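PDB 5O51: Rho guanyl nucleotide exchange factor (Rom2), putative from Aspergillus fumigatus Af293, which probably acts as a guanine-nucleotide exchange factor for Rho-type GTPases, this chain being its CNH domain, a seven-bladed beta-propeller. Local coordinates for residues Asp213-Ser218 / Asn254-Arg259; Arg32-Gly37 / Ser45-Lys50; Ile139-Pro144 / Lys172-Pro177. One frame throughout, in Å; residues are numbered along the deposited sequence.

Interaction 1 (Asp213-Ser218 / Asn254-Arg259)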
# COMPACT_ATOMS: atom_id res chain seq x y z
N ASP A 213 0.89 23.96 -7.13
CA ASP A 213 1.22 25.20 -7.88
C ASP A 213 2.01 26.19 -6.99
O ASP A 213 1.47 26.71 -6.00
CB ASP A 213 -0.07 25.86 -8.33
CG ASP A 213 0.15 27.05 -9.32
OD1 ASP A 213 1.04 27.92 -9.13
OD2 ASP A 213 -0.66 27.13 -10.26
N GLN A 214 3.25 26.49 -7.38
CA GLN A 214 4.11 27.51 -6.69
C GLN A 214 3.47 28.89 -6.31
O GLN A 214 3.91 29.52 -5.35
CB GLN A 214 5.40 27.76 -7.49
CG GLN A 214 5.17 28.31 -8.91
CD GLN A 214 6.13 29.42 -9.35
OE1 GLN A 214 5.69 30.51 -9.75
NE2 GLN A 214 7.44 29.15 -9.30
N ALA A 215 2.46 29.35 -7.04
CA ALA A 215 1.78 30.64 -6.74
C ALA A 215 0.73 30.58 -5.60
O ALA A 215 0.33 31.63 -5.05
CB ALA A 215 1.12 31.21 -7.98
N ASP A 216 0.28 29.39 -5.24
CA ASP A 216 -0.80 29.27 -4.26
C ASP A 216 -0.14 29.40 -2.90
O ASP A 216 0.63 28.57 -2.44
CB ASP A 216 -1.56 27.97 -4.39
CG ASP A 216 -2.77 27.90 -3.48
OD1 ASP A 216 -3.11 28.89 -2.79
OD2 ASP A 216 -3.39 26.82 -3.47
N THR A 217 -0.49 30.49 -2.27
CA THR A 217 0.19 31.01 -1.16
C THR A 217 -0.37 30.31 0.05
O THR A 217 0.27 30.29 1.08
CB THR A 217 -0.05 32.57 -1.13
OG1 THR A 217 1.14 33.23 -0.69
CG2 THR A 217 -1.23 33.01 -0.27
N SER A 218 -1.61 29.80 -0.08
CA SER A 218 -2.26 29.04 0.99
C SER A 218 -1.58 27.66 1.17
O SER A 218 -1.89 26.98 2.13
CB SER A 218 -3.80 28.93 0.77
OG SER A 218 -4.17 27.85 -0.09
N ASN A 254 -4.66 20.71 -11.33
CA ASN A 254 -3.86 21.93 -11.37
C ASN A 254 -3.31 22.22 -9.97
O ASN A 254 -2.71 23.27 -9.75
CB ASN A 254 -4.61 23.17 -11.88
CG ASN A 254 -5.19 22.97 -13.28
OD1 ASN A 254 -4.48 22.58 -14.21
ND2 ASN A 254 -6.49 23.25 -13.43
N GLY A 255 -3.50 21.29 -9.04
CA GLY A 255 -2.96 21.39 -7.68
C GLY A 255 -3.10 22.72 -7.01
O GLY A 255 -2.12 23.26 -6.46
N TRP A 256 -4.31 23.27 -7.11
CA TRP A 256 -4.60 24.54 -6.46
C TRP A 256 -5.44 24.18 -5.24
O TRP A 256 -6.27 23.26 -5.33
CB TRP A 256 -5.33 25.53 -7.40
CG TRP A 256 -5.24 26.93 -6.91
CD1 TRP A 256 -6.09 27.56 -6.03
CD2 TRP A 256 -4.20 27.89 -7.22
NE1 TRP A 256 -5.65 28.84 -5.79
CE2 TRP A 256 -4.50 29.07 -6.49
CE3 TRP A 256 -3.06 27.87 -8.05
CZ2 TRP A 256 -3.68 30.21 -6.54
CZ3 TRP A 256 -2.26 28.99 -8.10
CH2 TRP A 256 -2.59 30.16 -7.36
N ARG A 257 -5.20 24.86 -4.12
CA ARG A 257 -5.86 24.49 -2.86
C ARG A 257 -7.38 24.49 -3.04
O ARG A 257 -7.92 25.29 -3.79
CB ARG A 257 -5.47 25.43 -1.73
CG ARG A 257 -6.09 25.17 -0.37
CD ARG A 257 -5.35 24.05 0.33
NE ARG A 257 -5.75 23.85 1.73
CZ ARG A 257 -5.23 24.47 2.79
NH1 ARG A 257 -4.28 25.42 2.68
NH2 ARG A 257 -5.68 24.15 4.00
N ALA A 258 -8.06 23.58 -2.36
CA ALA A 258 -9.50 23.60 -2.22
C ALA A 258 -9.85 23.47 -0.71
O ALA A 258 -9.06 22.95 0.06
CB ALA A 258 -10.13 22.46 -3.04
N ARG A 259 -11.05 23.92 -0.32
CA ARG A 259 -11.46 24.11 1.05
C ARG A 259 -10.26 24.69 1.81
O ARG A 259 -9.62 23.99 2.62
CB ARG A 259 -11.91 22.79 1.67
CG ARG A 259 -12.92 21.99 0.84
CD ARG A 259 -13.50 20.84 1.68
NE ARG A 259 -13.79 19.66 0.84
CZ ARG A 259 -14.32 18.51 1.27
NH1 ARG A 259 -14.66 18.31 2.56
NH2 ARG A 259 -14.54 17.54 0.38
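Asp216 lies flat over one face of the Trp256 indole, where two loops of neighbouring blades of the beta-propeller meet. The carboxylate and ring planes are stacked, only 3° apart. Asp216 CB sits above the six-membered ring, 3.6 Å from its centroid, in a CH-pi contact. Asp213 comes differently. Its OD2 is at the ring edge, 3.3 Å from Trp256 CZ3, and its carboxylate stands nearly upright to the indole at 84°. The methyl of Ala215 touches the same end of the ring, with CB 3.9 Å from Trp256 CH2. Trp256 is thus packed by three residues of one type I turn, Asp213 to Asp216.

Asp216 has CG anti to the backbone N (chi1 -174°), which carries its carboxylate across the indole to the next backbone amide. There OD2 accepts from Arg257 N at 2.7 Å, nearly in line with its own C-O bond. The Asp213 N to Gly255 O bond, 3.2 Å long, adds a second tie between the loops. Arg257 runs past Ser218, its CB 3.2 Å from Ser218 OG, and its NH2 is bonded to Trp262 O. The other oxygen of Asp216 serves its own loop. Asp216 OD1 closes an Asx turn with Ser218 N and also accepts from Ser218 OG at 3.1 Å, both donors reaching it from the same face of the carboxylate.

Interaction 2 (Arg32-Gly37 / Ser45-Lys50)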
# COMPACT_ATOMS: atom_id res chain seq x y z
N ARG A 32 -12.53 -13.92 -0.17
CA ARG A 32 -12.81 -15.13 0.64
C ARG A 32 -11.57 -15.83 1.22
O ARG A 32 -11.68 -16.61 2.19
CB ARG A 32 -13.65 -16.06 -0.19
CG ARG A 32 -15.05 -15.45 -0.42
CD ARG A 32 -15.92 -16.35 -1.27
NE ARG A 32 -15.35 -16.65 -2.59
CZ ARG A 32 -15.42 -15.86 -3.68
NH1 ARG A 32 -15.99 -14.64 -3.65
NH2 ARG A 32 -14.87 -16.30 -4.82
N LYS A 33 -10.40 -15.52 0.68
CA LYS A 33 -9.15 -15.99 1.31
C LYS A 33 -8.11 -14.86 1.49
O LYS A 33 -8.04 -13.87 0.71
CB LYS A 33 -8.53 -17.13 0.47
CG LYS A 33 -9.42 -18.41 0.26
CD LYS A 33 -8.65 -19.33 -0.68
CE LYS A 33 -9.26 -20.72 -0.90
NZ LYS A 33 -10.69 -20.61 -1.22
N LEU A 34 -7.24 -15.06 2.49
CA LEU A 34 -6.16 -14.12 2.81
C LEU A 34 -4.81 -14.75 2.58
O LEU A 34 -4.53 -15.84 3.10
CB LEU A 34 -6.24 -13.75 4.28
CG LEU A 34 -7.54 -13.10 4.71
CD1 LEU A 34 -7.53 -12.89 6.23
CD2 LEU A 34 -7.81 -11.82 3.95
N VAL A 35 -3.94 -14.05 1.86
CA VAL A 35 -2.59 -14.51 1.64
C VAL A 35 -1.59 -13.60 2.42
O VAL A 35 -1.52 -12.36 2.20
CB VAL A 35 -2.28 -14.50 0.13
CG1 VAL A 35 -0.84 -14.91 -0.16
CG2 VAL A 35 -3.29 -15.40 -0.63
N TYR A 36 -0.79 -14.22 3.29
CA TYR A 36 0.15 -13.55 4.25
C TYR A 36 1.59 -13.73 3.83
O TYR A 36 2.02 -14.86 3.52
CB TYR A 36 0.08 -14.18 5.66
CG TYR A 36 -1.31 -14.25 6.32
CD1 TYR A 36 -1.82 -13.20 7.05
CD2 TYR A 36 -2.12 -15.34 6.13
CE1 TYR A 36 -3.07 -13.31 7.69
CE2 TYR A 36 -3.38 -15.44 6.71
CZ TYR A 36 -3.87 -14.44 7.48
OH TYR A 36 -5.14 -14.60 8.02
N GLY A 37 2.36 -12.64 3.88
CA GLY A 37 3.84 -12.69 3.65
C GLY A 37 4.58 -12.41 4.98
O GLY A 37 4.25 -11.48 5.73
N SER A 45 -5.13 -18.66 4.32
CA SER A 45 -6.26 -19.13 5.14
C SER A 45 -7.57 -18.65 4.46
O SER A 45 -7.54 -17.85 3.53
CB SER A 45 -6.26 -18.55 6.58
OG SER A 45 -6.48 -17.14 6.54
N GLU A 46 -8.67 -19.12 5.00
CA GLU A 46 -10.04 -18.73 4.62
C GLU A 46 -10.39 -17.55 5.47
O GLU A 46 -10.18 -17.57 6.69
CB GLU A 46 -11.08 -19.82 4.93
CG GLU A 46 -10.82 -21.18 4.29
CD GLU A 46 -11.34 -21.29 2.87
OE1 GLU A 46 -12.46 -20.81 2.59
OE2 GLU A 46 -10.63 -21.90 2.04
N ARG A 47 -10.96 -16.55 4.83
CA ARG A 47 -11.50 -15.39 5.53
C ARG A 47 -12.64 -15.74 6.44
O ARG A 47 -12.80 -15.07 7.44
CB ARG A 47 -11.98 -14.33 4.52
CG ARG A 47 -12.64 -13.07 5.13
CD ARG A 47 -11.71 -12.29 6.09
NE ARG A 47 -12.37 -11.12 6.71
CZ ARG A 47 -13.16 -11.17 7.78
NH1 ARG A 47 -13.43 -12.32 8.40
NH2 ARG A 47 -13.69 -10.04 8.27
N TRP A 48 -13.47 -16.73 6.07
CA TRP A 48 -14.58 -17.22 6.90
C TRP A 48 -14.54 -18.75 7.00
O TRP A 48 -15.29 -19.44 6.33
CB TRP A 48 -15.93 -16.76 6.30
CG TRP A 48 -16.15 -15.28 6.54
CD1 TRP A 48 -16.39 -14.64 7.74
CD2 TRP A 48 -16.07 -14.26 5.55
NE1 TRP A 48 -16.48 -13.28 7.54
CE2 TRP A 48 -16.29 -13.02 6.20
CE3 TRP A 48 -15.82 -14.27 4.18
CZ2 TRP A 48 -16.28 -11.81 5.52
CZ3 TRP A 48 -15.83 -13.06 3.50
CH2 TRP A 48 -16.04 -11.85 4.17
N PRO A 49 -13.63 -19.29 7.83
CA PRO A 49 -13.51 -20.74 7.89
C PRO A 49 -14.71 -21.39 8.60
O PRO A 49 -15.20 -20.88 9.62
CB PRO A 49 -12.24 -20.95 8.70
CG PRO A 49 -12.22 -19.78 9.62
CD PRO A 49 -12.75 -18.63 8.82
N LYS A 50 -15.14 -22.52 8.07
CA LYS A 50 -16.18 -23.34 8.70
C LYS A 50 -15.69 -23.90 10.00
O LYS A 50 -16.42 -23.88 11.01
CB LYS A 50 -16.56 -24.52 7.79
CG LYS A 50 -17.20 -24.11 6.48
CD LYS A 50 -18.53 -23.40 6.71
CE LYS A 50 -19.30 -23.23 5.41
NZ LYS A 50 -18.57 -22.39 4.43
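Tyr36 and Ser45 meet because of their first torsions. Tyr36 CG is anti to its carbonyl carbon (chi1 -55°), and Ser45 OG lies between its backbone N and carbonyl carbon (chi1 66°). The two hydroxyls then come together on the sheet face that also carries Leu34. Tyr36 OH and Ser45 OG are 3.2 Å apart and hydrogen-bonded, and either could be the donor. Ser45 OG arrives at the edge of the phenol ring, near its plane. Leu34 CB lies beside the same Ser45 oxygen.

Glu46 bends at chi2, which turns its carboxylate back to Lys33. The two chains lie side by side and point the same way. Lys33 NZ and Glu46 OE2 form a salt bridge at 3.5 Å, and Lys33 CE is equally close to that oxygen.

The backbones pair antiparallel. Leu34 and Ser45 are a hydrogen-bonded pair, with Leu34 N to Ser45 O at 3.0 Å and Ser45 N to Leu34 O at 3.1 Å. Lys33 and Glu46 form the adjoining non-hydrogen-bonded pair. Past the strand end, Arg47 N gives a short bond of 2.7 Å to Arg32 O, from above the carbonyl plane.

Arg47 then leads away, with CG over a face of the Trp48 indole. Its NH2 makes a salt bridge to Glu316, which lies between two strands of the adjacent sheet. On the other side of strand 33-38, Arg32 and Lys33 both face Val28, a classic beta bulge. The whole is the hairpin of strands 33-38 and 41-46, the two inner strands of a four-stranded antiparallel propeller blade.

Interaction 3 (Ile139-Pro144 / Lys172-Pro177)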
# COMPACT_ATOMS: atom_id res chain seq x y z
N ILE A 139 12.49 3.98 -11.83
CA ILE A 139 11.18 3.41 -11.96
C ILE A 139 11.05 2.58 -13.24
O ILE A 139 11.26 3.11 -14.32
CB ILE A 139 10.09 4.50 -12.02
CG1 ILE A 139 9.94 5.21 -10.67
CG2 ILE A 139 8.76 3.89 -12.41
CD1 ILE A 139 10.69 6.51 -10.59
N LYS A 140 10.60 1.33 -13.12
CA LYS A 140 10.38 0.47 -14.27
C LYS A 140 8.92 0.05 -14.35
O LYS A 140 8.29 -0.19 -13.32
CB LYS A 140 11.25 -0.76 -14.19
CG LYS A 140 12.72 -0.51 -14.43
CD LYS A 140 13.36 -1.74 -15.07
CE LYS A 140 14.88 -1.69 -14.99
NZ LYS A 140 15.46 -3.02 -14.66
N VAL A 141 8.41 -0.05 -15.57
CA VAL A 141 6.98 -0.22 -15.81
C VAL A 141 6.79 -1.47 -16.69
O VAL A 141 7.67 -1.77 -17.45
CB VAL A 141 6.46 1.09 -16.41
CG1 VAL A 141 4.95 1.07 -16.56
CG2 VAL A 141 6.94 2.27 -15.57
N TYR A 142 5.72 -2.25 -16.51
CA TYR A 142 5.58 -3.60 -17.15
C TYR A 142 4.19 -3.89 -17.61
O TYR A 142 3.24 -3.46 -16.98
CB TYR A 142 5.92 -4.73 -16.18
CG TYR A 142 7.37 -4.82 -15.84
CD1 TYR A 142 7.91 -3.96 -14.90
CD2 TYR A 142 8.20 -5.74 -16.47
CE1 TYR A 142 9.26 -3.99 -14.60
CE2 TYR A 142 9.55 -5.76 -16.18
CZ TYR A 142 10.06 -4.89 -15.23
OH TYR A 142 11.39 -4.89 -14.88
N GLU A 143 4.05 -4.69 -18.66
CA GLU A 143 2.73 -4.96 -19.25
C GLU A 143 2.51 -6.46 -19.45
O GLU A 143 3.46 -7.17 -19.69
CB GLU A 143 2.58 -4.18 -20.58
CG GLU A 143 3.59 -4.51 -21.70
CD GLU A 143 3.60 -3.50 -22.88
OE1 GLU A 143 2.63 -2.73 -23.06
OE2 GLU A 143 4.60 -3.47 -23.63
N PRO A 144 1.26 -6.94 -19.34
CA PRO A 144 0.94 -8.35 -19.60
C PRO A 144 1.50 -8.99 -20.88
O PRO A 144 1.38 -8.44 -21.98
CB PRO A 144 -0.58 -8.34 -19.63
CG PRO A 144 -0.92 -7.39 -18.54
CD PRO A 144 0.12 -6.28 -18.68
N LYS A 172 8.47 0.71 -20.22
CA LYS A 172 9.09 2.04 -20.12
C LYS A 172 9.83 2.16 -18.81
O LYS A 172 9.48 1.49 -17.84
CB LYS A 172 8.02 3.15 -20.16
CG LYS A 172 7.09 3.15 -21.38
CD LYS A 172 7.70 3.76 -22.64
CE LYS A 172 7.37 5.25 -22.76
NZ LYS A 172 8.06 5.92 -23.89
N GLU A 173 10.84 3.01 -18.78
CA GLU A 173 11.69 3.23 -17.59
C GLU A 173 11.78 4.72 -17.33
O GLU A 173 11.48 5.50 -18.23
CB GLU A 173 13.07 2.64 -17.84
CG GLU A 173 13.99 2.69 -16.63
CD GLU A 173 15.28 1.93 -16.82
OE1 GLU A 173 15.28 0.84 -17.44
OE2 GLU A 173 16.31 2.43 -16.34
N TYR A 174 12.12 5.14 -16.12
CA TYR A 174 12.24 6.57 -15.76
C TYR A 174 13.30 6.75 -14.70
O TYR A 174 13.67 5.79 -14.00
CB TYR A 174 10.91 7.22 -15.26
CG TYR A 174 9.72 6.99 -16.15
CD1 TYR A 174 9.10 5.74 -16.19
CD2 TYR A 174 9.20 8.00 -16.97
CE1 TYR A 174 8.03 5.48 -17.02
CE2 TYR A 174 8.12 7.76 -17.82
CZ TYR A 174 7.54 6.49 -17.83
OH TYR A 174 6.47 6.14 -18.63
N TYR A 175 13.78 7.98 -14.58
CA TYR A 175 14.76 8.36 -13.57
C TYR A 175 14.25 9.59 -12.79
O TYR A 175 13.57 10.43 -13.36
CB TYR A 175 16.12 8.66 -14.21
CG TYR A 175 17.09 9.24 -13.20
CD1 TYR A 175 17.83 8.41 -12.36
CD2 TYR A 175 17.22 10.64 -13.03
CE1 TYR A 175 18.69 8.93 -11.40
CE2 TYR A 175 18.08 11.18 -12.07
CZ TYR A 175 18.82 10.31 -11.27
OH TYR A 175 19.70 10.79 -10.31
N ILE A 176 14.57 9.67 -11.50
CA ILE A 176 14.06 10.73 -10.61
C ILE A 176 15.19 11.06 -9.63
O ILE A 176 15.63 10.16 -8.88
CB ILE A 176 12.84 10.28 -9.73
CG1 ILE A 176 11.60 9.86 -10.58
CG2 ILE A 176 12.44 11.35 -8.69
CD1 ILE A 176 10.74 10.99 -11.07
N PRO A 177 15.63 12.33 -9.58
CA PRO A 177 16.73 12.69 -8.65
C PRO A 177 16.24 13.02 -7.24
O PRO A 177 16.46 14.14 -6.77
CB PRO A 177 17.36 13.92 -9.34
CG PRO A 177 16.21 14.58 -10.00
CD PRO A 177 15.33 13.46 -10.50
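Ile139 and Ile176 touch most tightly here, with Ile139 CD1 only 3.5 Å from Ile176 CG1. That is closer than usual for two carbons. The Ile139 chi2 of 98° is well off a staggered value, consistent with some strain at this methyl. Next along the same face come Val141 and Tyr174. Val141 CG2 meets the edge of the phenol ring near its plane, 3.7 Å from Tyr174 CE1. Ile139 CG2 approaches the neighbouring ring atom, Tyr174 CD1, at 4.2 Å.

Backbone bonds join the strands that carry these side chains. Ile139 and Tyr174 are an antiparallel hydrogen-bonded pair, with Tyr174 N to Ile139 O at 2.8 Å and Ile139 N to Tyr174 O at 3.1 Å. Ile139 O is also close to Glu173 CA, a CA-H...O contact.

On the opposite face Lys140 and Glu173 lie side by side and point the same way. Lys140 CE is 3.5 Å from Glu173 OE1, but the charged atoms do not meet: Lys140 NZ stays 4.8 Å from Glu173 OE1. Lys140 NZ has a weak hydrogen bond to Gln110 of the preceding blade.

Strand 137-143 is an inner strand of its blade, and 169-176 is an edge strand, the fourth of the blade. Strand 125-132 flanks the inner strand, where the Ile139 side chain touches Val130. Towards the next blade, Tyr174 and Ile176 pack on Val201 of strand 197-202, and Tyr174 OH is hydrogen-bonded to Leu203 O.

The three contacts follow one another along the chain, and none nests in or crosses another. Interaction 2 comes first and closes a hairpin with seven residues between its segments. Interaction 3 joins the third and fourth strands of a later blade across 27 residues, most of them in the unmodelled stretch 145-166. Interaction 1 closes the longest loop, 35 residues, and ties two successive blades together at their loops. Interactions 2 and 3 each lie within one blade. Interactions 1 and 2 are on opposite sides of the propeller, with centres 44 Å apart. Interaction 3 touches neither: its nearest atoms are about 17 Å from interaction 1.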